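Local structure of esterase (Thermotoga maritima, 3DOH) at residues G19-A24 against L85-L90; Y29-D34 against I118-G123; Q220-S225 against E241-A246; F288-P293 against I372-E377. The protein is a thermostable esterase that probably hydrolyses carboxylic esters with an alpha/beta-hydrolase domain, to which an immunoglobulin-like domain is joined. All blocks are in the same frame, centred on the assembly; numbering follows the deposited sequence.

Interaction 1 (G19-A24 against L85-L90)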
loop_
_atom_site.group_PDB
_atom_site.type_symbol
_atom_site.label_atom_id
_atom_site.label_comp_id
_atom_site.label_asym_id
_atom_site.label_seq_id
_atom_site.Cartn_x
_atom_site.Cartn_y
_atom_site.Cartn_z
ATOM N N GLY A 19 -16.176 -10.074 -23.640
ATOM C CA GLY A 19 -16.181 -11.403 -24.208
ATOM C C GLY A 19 -16.396 -12.523 -23.219
ATOM O O GLY A 19 -16.615 -12.285 -22.016
ATOM N N GLU A 20 -16.324 -13.751 -23.724
ATOM C CA GLU A 20 -16.720 -14.928 -22.966
ATOM C C GLU A 20 -15.602 -15.378 -22.034
ATOM O O GLU A 20 -14.450 -15.518 -22.443
ATOM C CB GLU A 20 -17.107 -16.068 -23.910
ATOM C CG GLU A 20 -17.385 -17.387 -23.209
ATOM C CD GLU A 20 -17.194 -18.583 -24.121
ATOM O OE1 GLU A 20 -16.309 -18.527 -25.001
ATOM O OE2 GLU A 20 -17.929 -19.579 -23.959
ATOM N N LYS A 21 -15.961 -15.603 -20.776
ATOM C CA LYS A 21 -15.011 -15.963 -19.752
ATOM C C LYS A 21 -15.564 -17.178 -19.053
ATOM O O LYS A 21 -16.787 -17.360 -18.969
ATOM C CB LYS A 21 -14.856 -14.881 -18.691
ATOM C CG LYS A 21 -14.426 -13.438 -19.086
ATOM C CD LYS A 21 -14.242 -12.629 -17.774
ATOM C CE LYS A 21 -13.731 -11.245 -17.999
ATOM N NZ LYS A 21 -12.344 -11.261 -18.511
ATOM N N VAL A 22 -14.665 -18.002 -18.538
ATOM C CA VAL A 22 -15.045 -19.060 -17.619
ATOM C C VAL A 22 -15.238 -18.410 -16.228
ATOM O O VAL A 22 -14.265 -17.931 -15.620
ATOM C CB VAL A 22 -13.954 -20.144 -17.491
ATOM C CG1 VAL A 22 -14.487 -21.300 -16.716
ATOM C CG2 VAL A 22 -13.488 -20.618 -18.827
ATOM N N CYS A 23 -16.481 -18.438 -15.740
ATOM C CA CYS A 23 -16.870 -17.762 -14.508
ATOM C C CYS A 23 -17.131 -18.751 -13.383
ATOM O O CYS A 23 -17.088 -18.398 -12.212
ATOM C CB CYS A 23 -18.102 -16.884 -14.738
ATOM S SG CYS A 23 -19.568 -17.816 -15.143
ATOM N N ALA A 24 -17.405 -20.001 -13.716
ATOM C CA ALA A 24 -17.564 -20.953 -12.632
ATOM C C ALA A 24 -17.158 -22.360 -13.029
ATOM O O ALA A 24 -17.026 -22.670 -14.207
ATOM C CB ALA A 24 -18.965 -20.911 -12.089
ATOM N N LEU A 85 -15.572 -18.048 -9.905
ATOM C CA LEU A 85 -14.210 -17.560 -10.198
ATOM C C LEU A 85 -14.125 -16.050 -10.488
ATOM O O LEU A 85 -15.007 -15.489 -11.119
ATOM C CB LEU A 85 -13.613 -18.360 -11.361
ATOM C CG LEU A 85 -13.815 -19.881 -11.269
ATOM C CD1 LEU A 85 -13.392 -20.472 -12.588
ATOM C CD2 LEU A 85 -13.041 -20.528 -10.096
ATOM N N SER A 86 -13.058 -15.397 -10.042
ATOM C CA SER A 86 -12.932 -13.976 -10.291
ATOM C C SER A 86 -12.940 -13.723 -11.753
ATOM O O SER A 86 -12.126 -14.246 -12.476
ATOM C CB SER A 86 -11.653 -13.345 -9.701
ATOM O OG SER A 86 -11.655 -11.925 -9.961
ATOM N N THR A 87 -13.850 -12.880 -12.185
ATOM C CA THR A 87 -13.856 -12.469 -13.577
ATOM C C THR A 87 -12.723 -11.503 -13.904
ATOM O O THR A 87 -12.599 -11.108 -15.022
ATOM C CB THR A 87 -15.233 -11.909 -13.999
ATOM O OG1 THR A 87 -15.050 -10.623 -14.610
ATOM C CG2 THR A 87 -16.151 -11.722 -12.782
ATOM N N GLU A 88 -11.894 -11.145 -12.934
ATOM C CA GLU A 88 -10.830 -10.176 -13.135
ATOM C C GLU A 88 -9.504 -10.891 -13.266
ATOM O O GLU A 88 -8.462 -10.261 -13.444
ATOM C CB GLU A 88 -10.747 -9.203 -11.952
ATOM C CG GLU A 88 -11.759 -8.066 -11.985
ATOM C CD GLU A 88 -13.163 -8.501 -11.518
ATOM O OE1 GLU A 88 -13.284 -9.610 -10.908
ATOM O OE2 GLU A 88 -14.145 -7.733 -11.755
ATOM N N ASP A 89 -9.530 -12.213 -13.136
ATOM C CA ASP A 89 -8.332 -13.011 -13.352
ATOM C C ASP A 89 -7.777 -12.778 -14.728
ATOM O O ASP A 89 -8.527 -12.667 -15.690
ATOM C CB ASP A 89 -8.650 -14.488 -13.234
ATOM C CG ASP A 89 -8.770 -14.936 -11.827
ATOM O OD1 ASP A 89 -8.254 -14.259 -10.914
ATOM O OD2 ASP A 89 -9.397 -15.974 -11.631
ATOM N N LEU A 90 -6.455 -12.761 -14.830
ATOM C CA LEU A 90 -5.816 -12.624 -16.128
ATOM C C LEU A 90 -6.304 -13.688 -17.135
ATOM O O LEU A 90 -6.757 -13.342 -18.255
ATOM C CB LEU A 90 -4.282 -12.611 -16.008
ATOM C CG LEU A 90 -3.475 -12.497 -17.331
ATOM C CD1 LEU A 90 -3.463 -11.066 -17.943
ATOM C CD2 LEU A 90 -2.014 -13.064 -17.184
#
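Leu85 packs against Cys23 and Ala24, and Thr87 against Lys21, inside the immunoglobulin-like domain, where the end of strand 80-85 leaves its antiparallel neighbour, strand 19-29. The backbones are still joined at that point: Leu85 N donates to Cys23 O over 2.8 Å. Just beside the bond, Leu85 turns its isobutyl group toward strand 19-29. Its CG packs 4.1 Å from Ala24 CA, and CD1 reaches along to Val22 CG1 at 4.4 Å. A branched aliphatic chain suits this buried place, since Ile58 of strand 53-64 touches Leu85 and Leu108 touches Val22. Two residues of the strand, Cys23 and Ala24, stand opposite the single Ile12 of strand 8-16, a classic beta bulge. Beyond Leu85 the chain peels off into a type I beta turn, Ser86 to Asp89, whose Thr87 meets Lys21 with the two side chains at about a right angle. A long, flexible chain suits position 21, because it lets the amine pass Thr87 and reach Ser92 OG. The methylenes are extended until the chain bends at chi4 (-67°). Where Lys21 crosses the threonine, its CE lies 3.2 Å from Thr87 O and 3.7 Å from Thr87 OG1.

Interaction 2 (Y29-D34 against I118-G123); sequences YPVEID and IFDVDG
Ile118 points its CD1 at two residues at once. It sits over one face of the Tyr29 ring, 4.0 Å from CZ and displaced toward the rim, and it touches CD1 of Ile33, whose side chain it meets at about a right angle. Ile33 CD1 covers the same face of Tyr29, so the ring and two isoleucine ends form a small apolar cluster; Val81 of strand 80-85 also touches Tyr29 and Ile33. Ile33 gets there with CG1 lying anti to its carbonyl carbon (chi1 -65°). Further along, Val121 lays CG1 against Glu32 CB at 3.6 Å and against Ile33 N at the same distance, while Asp120 CB lies 3.4 Å from Glu32 O. The chain turns a corner at Pro30 and Val31, between Tyr29 and Ile33. Farther out, Tyr29 OH is hydrogen-bonded to Gln114, and Glu32 OE2 accepts from Asn65 ND2. The contact joins the 118-123 loop of the immunoglobulin-like domain to that corner and to the short, weakly bonded strand 32-34 after it. With no hydrogen bonds between the two segments, cohesion rests on the apolar contacts of Ile118 and Val121; Asp34 OD1 and Phe119 O, both acceptors, cannot add one.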
loop_
_atom_site.group_PDB
_atom_site.type_symbol
_atom_site.label_atom_id
_atom_site.label_comp_id
_atom_site.label_asym_id
_atom_site.label_seq_id
_atom_site.Cartn_x
_atom_site.Cartn_y
_atom_site.Cartn_z
ATOM N N TYR A 29 -20.998 -34.238 -7.525
ATOM C CA TYR A 29 -20.586 -35.273 -6.600
ATOM C C TYR A 29 -21.527 -36.489 -6.606
ATOM O O TYR A 29 -22.703 -36.351 -6.954
ATOM C CB TYR A 29 -20.486 -34.660 -5.208
ATOM C CG TYR A 29 -19.168 -33.933 -5.006
ATOM C CD1 TYR A 29 -18.004 -34.640 -4.681
ATOM C CD2 TYR A 29 -19.075 -32.544 -5.155
ATOM C CE1 TYR A 29 -16.790 -33.984 -4.491
ATOM C CE2 TYR A 29 -17.870 -31.874 -4.961
ATOM C CZ TYR A 29 -16.728 -32.595 -4.633
ATOM O OH TYR A 29 -15.515 -31.948 -4.452
ATOM N N PRO A 30 -21.007 -37.695 -6.230
ATOM C CA PRO A 30 -21.877 -38.893 -6.186
ATOM C C PRO A 30 -23.049 -38.798 -5.164
ATOM O O PRO A 30 -24.127 -39.301 -5.444
ATOM C CB PRO A 30 -20.891 -40.049 -5.875
ATOM C CG PRO A 30 -19.523 -39.519 -6.174
ATOM C CD PRO A 30 -19.615 -38.046 -5.851
ATOM N N VAL A 31 -22.837 -38.160 -4.011
ATOM C CA VAL A 31 -23.958 -37.739 -3.154
ATOM C C VAL A 31 -24.163 -36.242 -3.120
ATOM O O VAL A 31 -23.464 -35.466 -3.801
ATOM C CB VAL A 31 -23.818 -38.146 -1.692
ATOM C CG1 VAL A 31 -24.999 -39.074 -1.267
ATOM C CG2 VAL A 31 -22.409 -38.706 -1.398
ATOM N N GLU A 32 -25.150 -35.847 -2.327
ATOM C CA GLU A 32 -25.412 -34.450 -2.069
ATOM C C GLU A 32 -24.294 -33.992 -1.137
ATOM O O GLU A 32 -23.503 -34.809 -0.683
ATOM C CB GLU A 32 -26.803 -34.240 -1.423
ATOM C CG GLU A 32 -28.014 -34.124 -2.380
ATOM C CD GLU A 32 -29.208 -33.328 -1.763
ATOM O OE1 GLU A 32 -29.101 -32.817 -0.618
ATOM O OE2 GLU A 32 -30.261 -33.197 -2.429
ATOM N N ILE A 33 -24.243 -32.689 -0.873
ATOM C CA ILE A 33 -23.236 -32.054 -0.039
ATOM C C ILE A 33 -23.880 -30.804 0.543
ATOM O O ILE A 33 -24.708 -30.174 -0.120
ATOM C CB ILE A 33 -22.025 -31.640 -0.889
ATOM C CG1 ILE A 33 -21.348 -32.884 -1.442
ATOM C CG2 ILE A 33 -21.039 -30.782 -0.089
ATOM C CD1 ILE A 33 -20.160 -32.600 -2.257
ATOM N N ASP A 34 -23.499 -30.459 1.775
ATOM C CA ASP A 34 -23.872 -29.184 2.413
ATOM C C ASP A 34 -22.806 -28.130 2.145
ATOM O O ASP A 34 -21.647 -28.265 2.557
ATOM C CB ASP A 34 -24.016 -29.359 3.917
ATOM C CG ASP A 34 -22.904 -30.201 4.485
ATOM O OD1 ASP A 34 -22.673 -31.305 3.916
ATOM O OD2 ASP A 34 -22.239 -29.758 5.459
ATOM N N ILE A 118 -14.199 -33.435 2.447
ATOM C CA ILE A 118 -15.363 -32.570 2.699
ATOM C C ILE A 118 -16.547 -33.347 3.257
ATOM O O ILE A 118 -16.687 -34.568 3.035
ATOM C CB ILE A 118 -15.840 -31.789 1.461
ATOM C CG1 ILE A 118 -16.079 -32.760 0.295
ATOM C CG2 ILE A 118 -14.879 -30.660 1.127
ATOM C CD1 ILE A 118 -17.194 -32.327 -0.690
ATOM N N PHE A 119 -17.396 -32.629 3.988
ATOM C CA PHE A 119 -18.511 -33.266 4.659
ATOM C C PHE A 119 -19.643 -33.482 3.653
ATOM O O PHE A 119 -19.928 -32.587 2.853
ATOM C CB PHE A 119 -18.956 -32.437 5.884
ATOM C CG PHE A 119 -18.010 -32.548 7.077
ATOM C CD1 PHE A 119 -17.939 -33.739 7.833
ATOM C CD2 PHE A 119 -17.178 -31.469 7.445
ATOM C CE1 PHE A 119 -17.065 -33.853 8.934
ATOM C CE2 PHE A 119 -16.292 -31.561 8.547
ATOM C CZ PHE A 119 -16.241 -32.754 9.295
ATOM N N ASP A 120 -20.251 -34.670 3.648
ATOM C CA ASP A 120 -21.507 -34.856 2.892
ATOM C C ASP A 120 -22.761 -35.060 3.788
ATOM O O ASP A 120 -22.658 -35.190 5.027
ATOM C CB ASP A 120 -21.368 -35.919 1.784
ATOM C CG ASP A 120 -21.888 -37.276 2.198
ATOM O OD1 ASP A 120 -22.128 -37.466 3.405
ATOM O OD2 ASP A 120 -22.061 -38.151 1.315
ATOM N N VAL A 121 -23.928 -35.103 3.143
ATOM C CA VAL A 121 -25.217 -35.138 3.849
ATOM C C VAL A 121 -25.488 -36.460 4.572
ATOM O O VAL A 121 -26.310 -36.509 5.497
ATOM C CB VAL A 121 -26.423 -34.784 2.912
ATOM C CG1 VAL A 121 -26.093 -33.551 2.060
ATOM C CG2 VAL A 121 -26.834 -35.976 2.023
ATOM N N ASP A 122 -24.658 -37.466 4.285
ATOM C CA ASP A 122 -24.995 -38.874 4.514
ATOM C C ASP A 122 -24.409 -39.602 5.745
ATOM O O ASP A 122 -24.986 -40.596 6.188
ATOM C CB ASP A 122 -24.747 -39.697 3.248
ATOM C CG ASP A 122 -23.519 -40.579 3.357
ATOM O OD1 ASP A 122 -23.545 -41.706 2.820
ATOM O OD2 ASP A 122 -22.527 -40.143 3.978
ATOM N N GLY A 123 -23.287 -39.137 6.302
ATOM C CA GLY A 123 -22.122 -38.691 5.522
ATOM C C GLY A 123 -20.941 -39.682 5.656
ATOM O O GLY A 123 -20.965 -40.769 5.089
#

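Interaction 3 (Q220-S225 against E241-A246)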
loop_
_atom_site.group_PDB
_atom_site.type_symbol
_atom_site.label_atom_id
_atom_site.label_comp_id
_atom_site.label_asym_id
_atom_site.label_seq_id
_atom_site.Cartn_x
_atom_site.Cartn_y
_atom_site.Cartn_z
ATOM N N GLN A 220 -22.159 -15.382 -38.939
ATOM C CA GLN A 220 -20.678 -15.299 -38.972
ATOM C C GLN A 220 -20.094 -15.135 -40.352
ATOM O O GLN A 220 -20.425 -15.873 -41.275
ATOM C CB GLN A 220 -20.021 -16.520 -38.341
ATOM C CG GLN A 220 -18.502 -16.495 -38.468
ATOM C CD GLN A 220 -17.839 -17.533 -37.578
ATOM O OE1 GLN A 220 -18.235 -18.699 -37.567
ATOM N NE2 GLN A 220 -16.834 -17.108 -36.805
ATOM N N CYS A 221 -19.210 -14.153 -40.496
ATOM C CA CYS A 221 -18.620 -13.838 -41.792
ATOM C C CYS A 221 -17.180 -14.334 -41.876
ATOM O O CYS A 221 -16.472 -14.388 -40.871
ATOM C CB CYS A 221 -18.674 -12.332 -42.053
ATOM S SG CYS A 221 -17.359 -11.713 -43.129
ATOM N N PRO A 222 -16.754 -14.695 -43.083
ATOM C CA PRO A 222 -15.758 -15.756 -43.262
ATOM C C PRO A 222 -14.390 -15.193 -43.629
ATOM O O PRO A 222 -14.305 -14.210 -44.365
ATOM C CB PRO A 222 -16.324 -16.566 -44.430
ATOM C CG PRO A 222 -17.124 -15.584 -45.208
ATOM C CD PRO A 222 -17.715 -14.643 -44.198
ATOM N N PRO A 223 -13.332 -15.814 -43.117
ATOM C CA PRO A 223 -12.242 -15.075 -42.471
ATOM C C PRO A 223 -11.610 -14.057 -43.415
ATOM O O PRO A 223 -10.960 -13.116 -42.960
ATOM C CB PRO A 223 -11.234 -16.174 -42.133
ATOM C CG PRO A 223 -12.062 -17.398 -41.967
ATOM C CD PRO A 223 -13.187 -17.270 -42.955
ATOM N N ASN A 224 -11.805 -14.248 -44.716
ATOM C CA ASN A 224 -11.154 -13.412 -45.718
ATOM C C ASN A 224 -12.155 -12.587 -46.519
ATOM O O ASN A 224 -11.899 -12.228 -47.668
ATOM C CB ASN A 224 -10.306 -14.269 -46.660
ATOM C CG ASN A 224 -8.848 -14.323 -46.247
ATOM O OD1 ASN A 224 -8.351 -15.361 -45.814
ATOM N ND2 ASN A 224 -8.155 -13.197 -46.380
ATOM N N SER A 225 -13.295 -12.289 -45.903
ATOM C CA SER A 225 -14.157 -11.210 -46.368
ATOM C C SER A 225 -14.699 -10.393 -45.199
ATOM O O SER A 225 -14.019 -10.210 -44.190
ATOM C CB SER A 225 -15.314 -11.769 -47.200
ATOM O OG SER A 225 -16.002 -10.732 -47.879
ATOM N N GLU A 241 -21.198 -6.809 -49.466
ATOM C CA GLU A 241 -20.434 -7.949 -49.905
ATOM C C GLU A 241 -21.286 -9.213 -49.766
ATOM O O GLU A 241 -22.371 -9.193 -49.158
ATOM C CB GLU A 241 -19.141 -8.050 -49.107
ATOM C CG GLU A 241 -18.086 -9.039 -49.674
ATOM C CD GLU A 241 -17.493 -8.565 -51.003
ATOM O OE1 GLU A 241 -16.771 -7.542 -50.973
ATOM O OE2 GLU A 241 -17.757 -9.218 -52.053
ATOM N N LYS A 242 -20.812 -10.307 -50.351
ATOM C CA LYS A 242 -21.562 -11.569 -50.362
ATOM C C LYS A 242 -22.064 -11.945 -48.987
ATOM O O LYS A 242 -23.243 -12.307 -48.855
ATOM C CB LYS A 242 -20.737 -12.725 -50.933
ATOM C CG LYS A 242 -20.766 -12.832 -52.431
ATOM C CD LYS A 242 -19.396 -13.259 -52.942
ATOM C CE LYS A 242 -19.327 -13.354 -54.470
ATOM N NZ LYS A 242 -19.941 -12.175 -55.168
ATOM N N PRO A 243 -21.184 -11.901 -47.965
ATOM C CA PRO A 243 -21.685 -12.255 -46.655
ATOM C C PRO A 243 -22.897 -11.439 -46.204
ATOM O O PRO A 243 -23.853 -12.020 -45.738
ATOM C CB PRO A 243 -20.472 -12.043 -45.761
ATOM C CG PRO A 243 -19.310 -12.298 -46.622
ATOM C CD PRO A 243 -19.733 -11.632 -47.917
ATOM N N LEU A 244 -22.900 -10.130 -46.379
ATOM C CA LEU A 244 -24.067 -9.337 -46.021
ATOM C C LEU A 244 -25.233 -9.793 -46.847
ATOM O O LEU A 244 -26.304 -10.025 -46.307
ATOM C CB LEU A 244 -23.844 -7.853 -46.285
ATOM C CG LEU A 244 -24.517 -6.732 -45.458
ATOM C CD1 LEU A 244 -24.667 -5.488 -46.332
ATOM C CD2 LEU A 244 -25.865 -7.057 -44.843
ATOM N N LEU A 245 -25.038 -9.924 -48.158
ATOM C CA LEU A 245 -26.140 -10.319 -49.036
ATOM C C LEU A 245 -26.715 -11.634 -48.613
ATOM O O LEU A 245 -27.919 -11.818 -48.569
ATOM C CB LEU A 245 -25.694 -10.405 -50.485
ATOM C CG LEU A 245 -25.461 -9.016 -51.058
ATOM C CD1 LEU A 245 -24.763 -9.160 -52.404
ATOM C CD2 LEU A 245 -26.762 -8.252 -51.158
ATOM N N ALA A 246 -25.849 -12.556 -48.273
ATOM C CA ALA A 246 -26.329 -13.792 -47.783
ATOM C C ALA A 246 -27.234 -13.507 -46.547
ATOM O O ALA A 246 -28.414 -13.867 -46.581
ATOM C CB ALA A 246 -25.166 -14.702 -47.493
#
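Ser225 N donates to Pro222 O over 2.7 Å, closing the type I beta turn that folds residues 222-225 back against the first turn of helix 242-257. In this way the loop after strand 215-219 packs on the start of that helix in the alpha/beta-hydrolase domain. Both ends of the beta turn touch Pro243, as does Cys221 just before it. The pyrrolidine of Pro243 is the centre of the contact: its CG lies 3.7 Å from Pro222 CD and 4.0 Å from Cys221 SG, and its CD is 3.8 Å from Ser225 OG. The rings of Pro222 and Pro243 pass each other at a slant. Ser225 turns OG away from its own backbone N (chi1 -168°), which brings the hydroxyl out to the helix start, 3.2 Å from CG of Glu241. Glu241 occupies the N-cap position, and its chain bends at chi2 (68°) as it goes by the serine. Around the contact, Ile158 of strand 157-163 touches both prolines, and Cys221 packs on Trp227 and on Met272 of helix 272-283. Proline suits position 243 because a backbone N in the first helical turn has no carbonyl of its own helix to bond, so no helical hydrogen bond is lost. The chemistry is chiefly van der Waals: rings and a sulfur pack on the first helical turn. The beta-turn bond is internal, whereas Cys221 N to His181 NE2 and Ser225 O to Arg186 NH1 link the loop to its surroundings.

Interaction 4 (F288-P293 against I372-E377); sequences FAAAIP and IEWLFE
Trp374 and Leu375 both carry CG anti to the backbone N (chi1 170° and -178°), and this swings their ends from the flank of helix 369-376 toward strand 290-294. Leu375 then sets CD1 between Ala290 CB and Ile292 CD1, 3.9 Å from each. Trp374 brings the far rim of its indole: CZ3 lies 4.0 Å from Ile292 CG1, which sits at the ring edge near its plane, and CH2 comes within 4.2 Å of Ala290 CB. Ile292 and Trp374 run past each other in opposite directions. The small methyl of Ala290 lets both large helix residues approach the strand, whereas the longer, branched Ile292 packs against both; apolar types suit a site so fully buried. Trp374 is further held by an edge-to-face contact with Trp312. The axes of strand 290-293 and helix 372-376 approach to 9.3 Å, and their directions differ by 151°, so the two run roughly antiparallel. In the alpha/beta-hydrolase fold this strand lies between parallel strands 264-270 and 311-316; Ala291, pointing away from helix 369-376, packs on Thr277 of helix 272-283, so the sheet is layered between the two helices.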
loop_
_atom_site.group_PDB
_atom_site.type_symbol
_atom_site.label_atom_id
_atom_site.label_comp_id
_atom_site.label_asym_id
_atom_site.label_seq_id
_atom_site.Cartn_x
_atom_site.Cartn_y
_atom_site.Cartn_z
ATOM N N PHE A 288 -35.592 -2.818 -42.334
ATOM C CA PHE A 288 -35.328 -2.672 -40.900
ATOM C C PHE A 288 -36.120 -1.564 -40.211
ATOM O O PHE A 288 -36.347 -0.506 -40.775
ATOM C CB PHE A 288 -33.831 -2.502 -40.670
ATOM C CG PHE A 288 -32.987 -3.584 -41.316
ATOM C CD1 PHE A 288 -32.845 -4.830 -40.710
ATOM C CD2 PHE A 288 -32.309 -3.338 -42.505
ATOM C CE1 PHE A 288 -32.057 -5.818 -41.286
ATOM C CE2 PHE A 288 -31.517 -4.316 -43.097
ATOM C CZ PHE A 288 -31.398 -5.559 -42.494
ATOM N N ALA A 289 -36.558 -1.843 -38.990
ATOM C CA ALA A 289 -37.324 -0.889 -38.172
ATOM C C ALA A 289 -36.427 0.173 -37.455
ATOM O O ALA A 289 -36.849 1.320 -37.267
ATOM C CB ALA A 289 -38.155 -1.643 -37.150
ATOM N N ALA A 290 -35.221 -0.243 -37.080
ATOM C CA ALA A 290 -34.278 0.618 -36.381
ATOM C C ALA A 290 -32.904 -0.044 -36.305
ATOM O O ALA A 290 -32.792 -1.269 -36.302
ATOM C CB ALA A 290 -34.790 0.942 -34.986
ATOM N N ALA A 291 -31.864 0.780 -36.245
ATOM C CA ALA A 291 -30.499 0.315 -36.336
ATOM C C ALA A 291 -29.675 0.914 -35.202
ATOM O O ALA A 291 -29.913 2.061 -34.813
ATOM C CB ALA A 291 -29.937 0.743 -37.652
ATOM N N ILE A 292 -28.724 0.155 -34.659
ATOM C CA ILE A 292 -27.676 0.703 -33.779
ATOM C C ILE A 292 -26.305 0.317 -34.365
ATOM O O ILE A 292 -25.775 -0.773 -34.081
ATOM C CB ILE A 292 -27.820 0.222 -32.305
ATOM C CG1 ILE A 292 -29.218 0.541 -31.776
ATOM C CG2 ILE A 292 -26.687 0.752 -31.404
ATOM C CD1 ILE A 292 -29.589 -0.219 -30.463
ATOM N N PRO A 293 -25.742 1.179 -35.219
ATOM C CA PRO A 293 -24.383 1.057 -35.727
ATOM C C PRO A 293 -23.279 1.631 -34.829
ATOM O O PRO A 293 -23.175 2.859 -34.665
ATOM C CB PRO A 293 -24.443 1.850 -37.014
ATOM C CG PRO A 293 -25.477 2.871 -36.780
ATOM C CD PRO A 293 -26.465 2.295 -35.836
ATOM N N ILE A 372 -31.248 -0.266 -25.304
ATOM C CA ILE A 372 -32.066 -1.482 -25.441
ATOM C C ILE A 372 -33.573 -1.180 -25.470
ATOM O O ILE A 372 -34.297 -1.594 -26.398
ATOM C CB ILE A 372 -31.701 -2.472 -24.334
ATOM C CG1 ILE A 372 -30.318 -3.048 -24.631
ATOM C CG2 ILE A 372 -32.767 -3.534 -24.178
ATOM C CD1 ILE A 372 -29.609 -3.477 -23.404
ATOM N N GLU A 373 -34.031 -0.401 -24.488
ATOM C CA GLU A 373 -35.451 -0.079 -24.383
ATOM C C GLU A 373 -35.890 0.669 -25.613
ATOM O O GLU A 373 -36.951 0.350 -26.200
ATOM C CB GLU A 373 -35.729 0.756 -23.135
ATOM C CG GLU A 373 -35.938 -0.082 -21.863
ATOM C CD GLU A 373 -36.976 -1.192 -22.066
ATOM O OE1 GLU A 373 -36.576 -2.383 -22.025
ATOM O OE2 GLU A 373 -38.177 -0.874 -22.299
ATOM N N TRP A 374 -35.069 1.656 -26.014
ATOM C CA TRP A 374 -35.367 2.473 -27.158
ATOM C C TRP A 374 -35.531 1.630 -28.424
ATOM O O TRP A 374 -36.395 1.899 -29.257
ATOM C CB TRP A 374 -34.259 3.489 -27.351
ATOM C CG TRP A 374 -34.363 4.240 -28.666
ATOM C CD1 TRP A 374 -35.078 5.393 -28.898
ATOM C CD2 TRP A 374 -33.739 3.896 -29.936
ATOM N NE1 TRP A 374 -34.911 5.789 -30.209
ATOM C CE2 TRP A 374 -34.100 4.894 -30.862
ATOM C CE3 TRP A 374 -32.878 2.874 -30.357
ATOM C CZ2 TRP A 374 -33.660 4.872 -32.202
ATOM C CZ3 TRP A 374 -32.442 2.863 -31.700
ATOM C CH2 TRP A 374 -32.840 3.846 -32.594
ATOM N N LEU A 375 -34.705 0.600 -28.587
ATOM C CA LEU A 375 -34.759 -0.128 -29.847
ATOM C C LEU A 375 -36.125 -0.768 -29.907
ATOM O O LEU A 375 -36.790 -0.705 -30.946
ATOM C CB LEU A 375 -33.639 -1.147 -29.969
ATOM C CG LEU A 375 -33.496 -1.995 -31.243
ATOM C CD1 LEU A 375 -32.807 -1.217 -32.348
ATOM C CD2 LEU A 375 -32.672 -3.185 -30.890
ATOM N N PHE A 376 -36.565 -1.302 -28.767
ATOM C CA PHE A 376 -37.852 -1.992 -28.713
ATOM C C PHE A 376 -39.100 -1.121 -28.869
ATOM O O PHE A 376 -40.170 -1.642 -29.194
ATOM C CB PHE A 376 -37.970 -2.980 -27.529
ATOM C CG PHE A 376 -37.139 -4.193 -27.721
ATOM C CD1 PHE A 376 -37.401 -5.063 -28.769
ATOM C CD2 PHE A 376 -36.052 -4.446 -26.911
ATOM C CE1 PHE A 376 -36.611 -6.187 -28.988
ATOM C CE2 PHE A 376 -35.255 -5.583 -27.145
ATOM C CZ PHE A 376 -35.536 -6.443 -28.195
ATOM N N GLU A 377 -38.999 0.181 -28.655
ATOM C CA GLU A 377 -40.182 0.998 -28.952
ATOM C C GLU A 377 -40.249 1.388 -30.435
ATOM O O GLU A 377 -41.130 2.150 -30.843
ATOM C CB GLU A 377 -40.347 2.164 -27.991
ATOM C CG GLU A 377 -39.022 2.702 -27.484
ATOM C CD GLU A 377 -39.134 3.485 -26.167
ATOM O OE1 GLU A 377 -38.836 4.712 -26.148
ATOM O OE2 GLU A 377 -39.520 2.867 -25.150
#

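Overall arrangement
Interactions 1 and 2 both belong to the immunoglobulin-like domain, with centres 27 Å apart. Strand 19-29 runs from one toward the other, and their segments alternate along the chain. Interactions 3 and 4 lie in the catalytic domain, across the centre of the chain; their centres are 23 Å apart and their nearest atoms about 6 Å. Interaction 2 is the outlier, about 52 Å from interaction 3 between centres. The likely active site is a Ser271-His359-Asp319 triad, with the serine on a nucleophile elbow. Interaction 3 borders helix 272-283, which follows that serine, and in interaction 4 Ile292 lies near the elbow without touching it.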